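Local coordinates for PaaX domain-containing protein, C-domain protein (Mycobacterium tuberculosis, PDB 3KFW) that is of unknown function but, as a PaaX-family protein with a helix-turn-helix-type domain and a Cas2-like domain, probably acts as a transcriptional regulator, at residues 22-25 with 26-30; 123-126 with 127-130. One frame throughout, in Å; residues are numbered along the deposited sequence.

Overall arrangement
Following the chain from its N terminus, contact 1 (22-30) forms the start and body of helix 23-30 in the N-terminal PaaX-like, helix-turn-helix-class region, where the helix packs against helices 5-13 and 37-49 and meets the C-terminal end of helix 212-234. Contact 2 (123-130) comes much later, where strand 122-126 of the four-stranded antiparallel sheet of the Cas2-like region runs out into the loop leading to strand 141-147. Each is a local turn of chain, closing no long loop; they follow in series, neither enclosing nor crossing the other. Their centres lie 44 Å apart on opposite sides of the chain's centre, with nearest atoms about 33 Å apart.

Contact 1: residues 22-25 with 26-30; sequences TASE and LIQLT
At the capped start of helix 23-30, Leu26 N donates to Thr22 O at 3.0 Å, the first of four bonds from the amides of 26-29 to the carbonyls of 22-25, and Thr22 and Glu25 form a capping box. Thr22 is the N-cap: its OG1 accepts from Glu25 N at 3.1 Å, while Thr22 N donates back to Glu25 OE1 at 2.8 Å, meeting the carboxylate from above its plane, 58° out of it. Glu25 CG lies anti to its carbonyl carbon (chi1 -69°), which turns the side chain back toward the helix start. Beyond the cap, Ile27 N bonds Ala23 O at 2.7 Å. Ser24 O takes two donors of one residue, Gln28 N at 3.1 Å and, weakly, Gln28 NE2 at 3.2 Å; the extended Gln28 chain runs back alongside the helix to bring its amide there. Leu29 N donates to Glu25 O at 2.9 Å. Leu29 CD1 rests 3.5 Å from the same Glu25 O. Around this helix, Ile27 packs on Leu40 and Arg41 of helix 37-49, Leu26 on Leu13 of helix 5-13, and Leu29 on Val12 of helix 5-13 and Thr233 of helix 212-234.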
ATOM      1  N   THR A  22      -2.434  56.344  -2.731  1.00 36.81           N
ATOM      2  CA  THR A  22      -2.337  57.007  -4.034  1.00 38.49           C
ATOM      3  C   THR A  22      -1.184  56.436  -4.807  1.00 39.77           C
ATOM      4  O   THR A  22      -0.170  56.029  -4.218  1.00 40.31           O
ATOM      5  CB  THR A  22      -2.113  58.544  -3.926  1.00 38.79           C
ATOM      6  OG1 THR A  22      -0.755  58.834  -3.522  1.00 38.34           O
ATOM      7  CG2 THR A  22      -3.139  59.209  -2.941  1.00 38.49           C
ATOM      8  N   ALA A  23      -1.322  56.415  -6.127  1.00 41.15           N
ATOM      9  CA  ALA A  23      -0.186  56.170  -7.035  1.00 42.09           C
ATOM     10  C   ALA A  23       1.120  56.793  -6.546  1.00 43.14           C
ATOM     11  O   ALA A  23       2.120  56.112  -6.412  1.00 44.15           O
ATOM     12  CB  ALA A  23      -0.512  56.695  -8.389  1.00 42.00           C
ATOM     13  N   SER A  24       1.105  58.096  -6.293  1.00 44.43           N
ATOM     14  CA  SER A  24       2.260  58.820  -5.812  1.00 45.19           C
ATOM     15  C   SER A  24       2.898  58.126  -4.624  1.00 45.63           C
ATOM     16  O   SER A  24       4.115  57.999  -4.560  1.00 46.43           O
ATOM     17  CB  SER A  24       1.864  60.232  -5.393  1.00 45.53           C
ATOM     18  OG  SER A  24       2.888  60.782  -4.569  1.00 47.33           O
ATOM     19  N   GLU A  25       2.076  57.686  -3.684  1.00 46.10           N
ATOM     20  CA  GLU A  25       2.560  57.095  -2.438  1.00 46.28           C
ATOM     21  C   GLU A  25       3.199  55.723  -2.709  1.00 45.66           C
ATOM     22  O   GLU A  25       4.278  55.415  -2.201  1.00 45.53           O
ATOM     23  CB  GLU A  25       1.426  57.020  -1.395  1.00 46.83           C
ATOM     24  CG  GLU A  25       0.944  58.392  -0.833  1.00 49.12           C
ATOM     25  CD  GLU A  25      -0.545  58.371  -0.375  1.00 57.49           C
ATOM     26  OE1 GLU A  25      -1.209  57.297  -0.375  1.00 59.83           O
ATOM     27  OE2 GLU A  25      -1.079  59.445  -0.019  1.00 59.84           O
ATOM     28  N   LEU A  26       2.540  54.926  -3.541  1.00 45.18           N
ATOM     29  CA  LEU A  26       3.074  53.657  -3.996  1.00 44.82           C
ATOM     30  C   LEU A  26       4.341  53.862  -4.812  1.00 45.23           C
ATOM     31  O   LEU A  26       5.292  53.113  -4.651  1.00 45.16           O
ATOM     32  CB  LEU A  26       2.019  52.845  -4.770  1.00 45.01           C
ATOM     33  CG  LEU A  26       0.742  52.406  -3.984  1.00 43.95           C
ATOM     34  CD1 LEU A  26      -0.349  51.805  -4.847  1.00 40.53           C
ATOM     35  CD2 LEU A  26       1.097  51.404  -2.932  1.00 43.87           C
ATOM     36  N   ILE A  27       4.392  54.889  -5.658  1.00 45.85           N
ATOM     37  CA  ILE A  27       5.659  55.193  -6.372  1.00 46.12           C
ATOM     38  C   ILE A  27       6.791  55.374  -5.354  1.00 46.13           C
ATOM     39  O   ILE A  27       7.882  54.833  -5.535  1.00 46.84           O
ATOM     40  CB  ILE A  27       5.569  56.428  -7.317  1.00 45.62           C
ATOM     41  CG1 ILE A  27       4.815  56.087  -8.603  1.00 45.20           C
ATOM     42  CG2 ILE A  27       6.958  56.929  -7.673  1.00 45.67           C
ATOM     43  CD1 ILE A  27       4.147  57.329  -9.308  1.00 46.09           C
ATOM     44  N   GLN A  28       6.510  56.098  -4.269  1.00 45.98           N
ATOM     45  CA  GLN A  28       7.500  56.345  -3.222  1.00 46.02           C
ATOM     46  C   GLN A  28       7.901  55.101  -2.427  1.00 45.65           C
ATOM     47  O   GLN A  28       9.067  54.858  -2.213  1.00 45.74           O
ATOM     48  CB  GLN A  28       7.024  57.466  -2.302  1.00 46.06           C
ATOM     49  CG  GLN A  28       6.957  58.784  -3.046  1.00 48.15           C
ATOM     50  CD  GLN A  28       6.323  59.913  -2.252  1.00 51.71           C
ATOM     51  OE1 GLN A  28       7.031  60.790  -1.752  1.00 51.15           O
ATOM     52  NE2 GLN A  28       4.974  59.917  -2.154  1.00 53.96           N
ATOM     53  N   LEU A  29       6.934  54.291  -2.030  1.00 45.71           N
ATOM     54  CA  LEU A  29       7.214  53.107  -1.220  1.00 45.50           C
ATOM     55  C   LEU A  29       7.790  51.961  -2.041  1.00 45.90           C
ATOM     56  O   LEU A  29       8.392  51.026  -1.504  1.00 45.52           O
ATOM     57  CB  LEU A  29       5.926  52.642  -0.549  1.00 45.11           C
ATOM     58  CG  LEU A  29       5.357  53.572   0.533  1.00 45.43           C
ATOM     59  CD1 LEU A  29       3.797  53.547   0.669  1.00 40.91           C
ATOM     60  CD2 LEU A  29       6.059  53.236   1.836  1.00 46.39           C
ATOM     61  N   THR A  30       7.598  52.036  -3.346  1.00 46.32           N
ATOM     62  CA  THR A  30       7.932  50.933  -4.228  1.00 47.01           C
ATOM     63  C   THR A  30       9.344  51.015  -4.817  1.00 46.56           C
ATOM     64  O   THR A  30       9.801  50.061  -5.445  1.00 46.53           O
ATOM     65  CB  THR A  30       6.889  50.860  -5.370  1.00 47.60           C
ATOM     66  OG1 THR A  30       6.804  49.526  -5.863  1.00 49.36           O
ATOM     67  CG2 THR A  30       7.235  51.822  -6.526  1.00 46.88           C
TER

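Contact 2: residues 123-126 with 127-130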
ATOM      1  N   TRP A 123      -2.461   8.801   7.546  1.00 27.41           N
ATOM      2  CA  TRP A 123      -2.056  10.144   7.827  1.00 26.64           C
ATOM      3  C   TRP A 123      -2.513  10.481   9.236  1.00 27.11           C
ATOM      4  O   TRP A 123      -3.584  10.032   9.645  1.00 28.18           O
ATOM      5  CB  TRP A 123      -2.680  11.091   6.819  1.00 26.49           C
ATOM      6  CG  TRP A 123      -2.256  10.895   5.414  1.00 25.98           C
ATOM      7  CD1 TRP A 123      -2.774   9.983   4.513  1.00 28.30           C
ATOM      8  CD2 TRP A 123      -1.282  11.646   4.696  1.00 25.07           C
ATOM      9  NE1 TRP A 123      -2.183  10.132   3.291  1.00 25.45           N
ATOM     10  CE2 TRP A 123      -1.257  11.132   3.364  1.00 25.29           C
ATOM     11  CE3 TRP A 123      -0.421  12.698   5.038  1.00 24.47           C
ATOM     12  CZ2 TRP A 123      -0.372  11.601   2.390  1.00 26.04           C
ATOM     13  CZ3 TRP A 123       0.449  13.188   4.067  1.00 24.84           C
ATOM     14  CH2 TRP A 123       0.477  12.633   2.762  1.00 28.20           C
HETATM   15  N   MSE A 124      -1.704  11.231   9.992  1.00 26.63           N
HETATM   16  CA  MSE A 124      -2.032  11.539  11.402  1.00 26.97           C
HETATM   17  C   MSE A 124      -1.548  12.884  11.756  1.00 26.46           C
HETATM   18  O   MSE A 124      -0.691  13.425  11.082  1.00 27.07           O
HETATM   19  CB  MSE A 124      -1.319  10.632  12.397  1.00 26.63           C
HETATM   20  CG  MSE A 124      -1.689   9.244  12.303  1.00 30.91           C
HETATM   21 SE   MSE A 124      -0.507   8.101  13.350  1.00 37.24          SE
HETATM   22  CE  MSE A 124      -1.264   8.481  15.114  1.00 30.99           C
ATOM     23  N   ARG A 125      -2.078  13.406  12.848  1.00 27.05           N
ATOM     24  CA  ARG A 125      -1.551  14.616  13.465  1.00 28.01           C
ATOM     25  C   ARG A 125      -2.196  14.737  14.832  1.00 28.18           C
ATOM     26  O   ARG A 125      -3.192  14.079  15.087  1.00 28.74           O
ATOM     27  CB  ARG A 125      -1.807  15.875  12.603  1.00 27.01           C
ATOM     28  CG  ARG A 125      -3.257  16.304  12.549  1.00 28.82           C
ATOM     29  CD  ARG A 125      -3.396  17.784  12.849  1.00 30.75           C
ATOM     30  NE  ARG A 125      -2.173  18.474  12.457  1.00 32.91           N
ATOM     31  CZ  ARG A 125      -1.355  19.091  13.297  1.00 27.85           C
ATOM     32  NH1 ARG A 125      -1.629  19.119  14.574  1.00 22.81           N
ATOM     33  NH2 ARG A 125      -0.263  19.664  12.834  1.00 27.44           N
ATOM     34  N   PRO A 126      -1.605  15.537  15.743  1.00 28.93           N
ATOM     35  CA  PRO A 126      -2.269  15.728  17.045  1.00 28.95           C
ATOM     36  C   PRO A 126      -3.617  16.427  16.867  1.00 29.79           C
ATOM     37  O   PRO A 126      -3.781  17.152  15.909  1.00 30.90           O
ATOM     38  CB  PRO A 126      -1.290  16.613  17.805  1.00 28.26           C
ATOM     39  CG  PRO A 126       0.026  16.424  17.128  1.00 28.47           C
ATOM     40  CD  PRO A 126      -0.244  16.122  15.707  1.00 28.74           C
ATOM     41  N   ASP A 127      -4.583  16.244  17.762  1.00 30.23           N
ATOM     42  CA  ASP A 127      -5.875  16.864  17.517  1.00 30.83           C
ATOM     43  C   ASP A 127      -5.966  18.304  18.031  1.00 31.03           C
ATOM     44  O   ASP A 127      -7.073  18.799  18.251  1.00 31.04           O
ATOM     45  CB  ASP A 127      -7.019  16.004  18.054  1.00 31.05           C
ATOM     46  CG  ASP A 127      -7.107  16.022  19.549  1.00 33.18           C
ATOM     47  OD1 ASP A 127      -6.160  16.528  20.171  1.00 37.22           O
ATOM     48  OD2 ASP A 127      -8.122  15.545  20.121  1.00 35.95           O
ATOM     49  N   ASN A 128      -4.813  18.963  18.210  1.00 31.06           N
ATOM     50  CA  ASN A 128      -4.744  20.367  18.664  1.00 31.55           C
ATOM     51  C   ASN A 128      -5.223  21.406  17.612  1.00 32.43           C
ATOM     52  O   ASN A 128      -5.612  22.495  17.972  1.00 32.05           O
ATOM     53  CB  ASN A 128      -3.339  20.708  19.208  1.00 31.06           C
ATOM     54  CG  ASN A 128      -2.249  20.644  18.129  1.00 31.01           C
ATOM     55  OD1 ASN A 128      -2.253  19.749  17.285  1.00 30.03           O
ATOM     56  ND2 ASN A 128      -1.328  21.601  18.148  1.00 28.26           N
ATOM     57  N   LEU A 129      -5.148  21.059  16.322  1.00 33.85           N
ATOM     58  CA  LEU A 129      -5.893  21.731  15.251  1.00 35.16           C
ATOM     59  C   LEU A 129      -7.278  21.101  15.105  1.00 36.59           C
ATOM     60  O   LEU A 129      -7.400  19.869  15.198  1.00 36.95           O
ATOM     61  CB  LEU A 129      -5.177  21.575  13.897  1.00 34.64           C
ATOM     62  CG  LEU A 129      -3.812  22.218  13.649  1.00 33.86           C
ATOM     63  CD1 LEU A 129      -3.402  22.029  12.193  1.00 28.69           C
ATOM     64  CD2 LEU A 129      -3.840  23.723  14.057  1.00 33.64           C
ATOM     65  N   ASP A 130      -8.291  21.951  14.873  1.00 38.20           N
ATOM     66  CA  ASP A 130      -9.701  21.584  14.605  1.00 39.84           C
ATOM     67  C   ASP A 130      -9.944  21.021  13.187  1.00 41.20           C
ATOM     68  O   ASP A 130     -10.467  21.751  12.303  1.00 41.64           O
ATOM     69  CB  ASP A 130     -10.580  22.844  14.716  1.00 39.72           C
ATOM     70  CG  ASP A 130     -11.180  23.061  16.101  1.00 40.35           C
ATOM     71  OD1 ASP A 130     -11.508  24.231  16.403  1.00 38.46           O
ATOM     72  OD2 ASP A 130     -11.349  22.087  16.872  1.00 42.44           O
TER
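At the end of strand 122-126 in the Cas2-like region, where the chain turns out of the antiparallel sheet into a loop, Arg125 reaches forward to Asn128 at its guanidinium edge and Leu129 over one face. Leu129 CD1 sits over the centre of that face, 3.7 Å from Arg125 CZ, and the two side chains cross at about a right angle. Asn128 OD1 lies in the guanidinium plane, 2.9 Å from Arg125 NH1, but the angle is too poor for a hydrogen bond; the amide and guanidinium planes are 32° apart. Arg125 NH1 instead donates to Pro126 O at 3.2 Å, reaching it 29° out of the carbonyl plane. With chi1 at 71°, Arg125 CG stands between the backbone N and the carbonyl carbon, and bends at chi2 and chi3 bring the head round to the turn. Pro126 and Asn128 lie side by side, Pro126 CB 3.3 Å from Asn128 OD1. The polar ends also reach beyond the turn: Arg125 NE donates to Arg114 O and NH2 weakly to Pro199 O, while Asn128 ND2 donates to Met200 O. The buried guanidinium thus has three backbone carbonyl partners from three parts of the chain, which probably limits its rotation; the positive charge would probably also draw in the nearby amide oxygen of Asn128, while Leu129 shields one face with hydrocarbon.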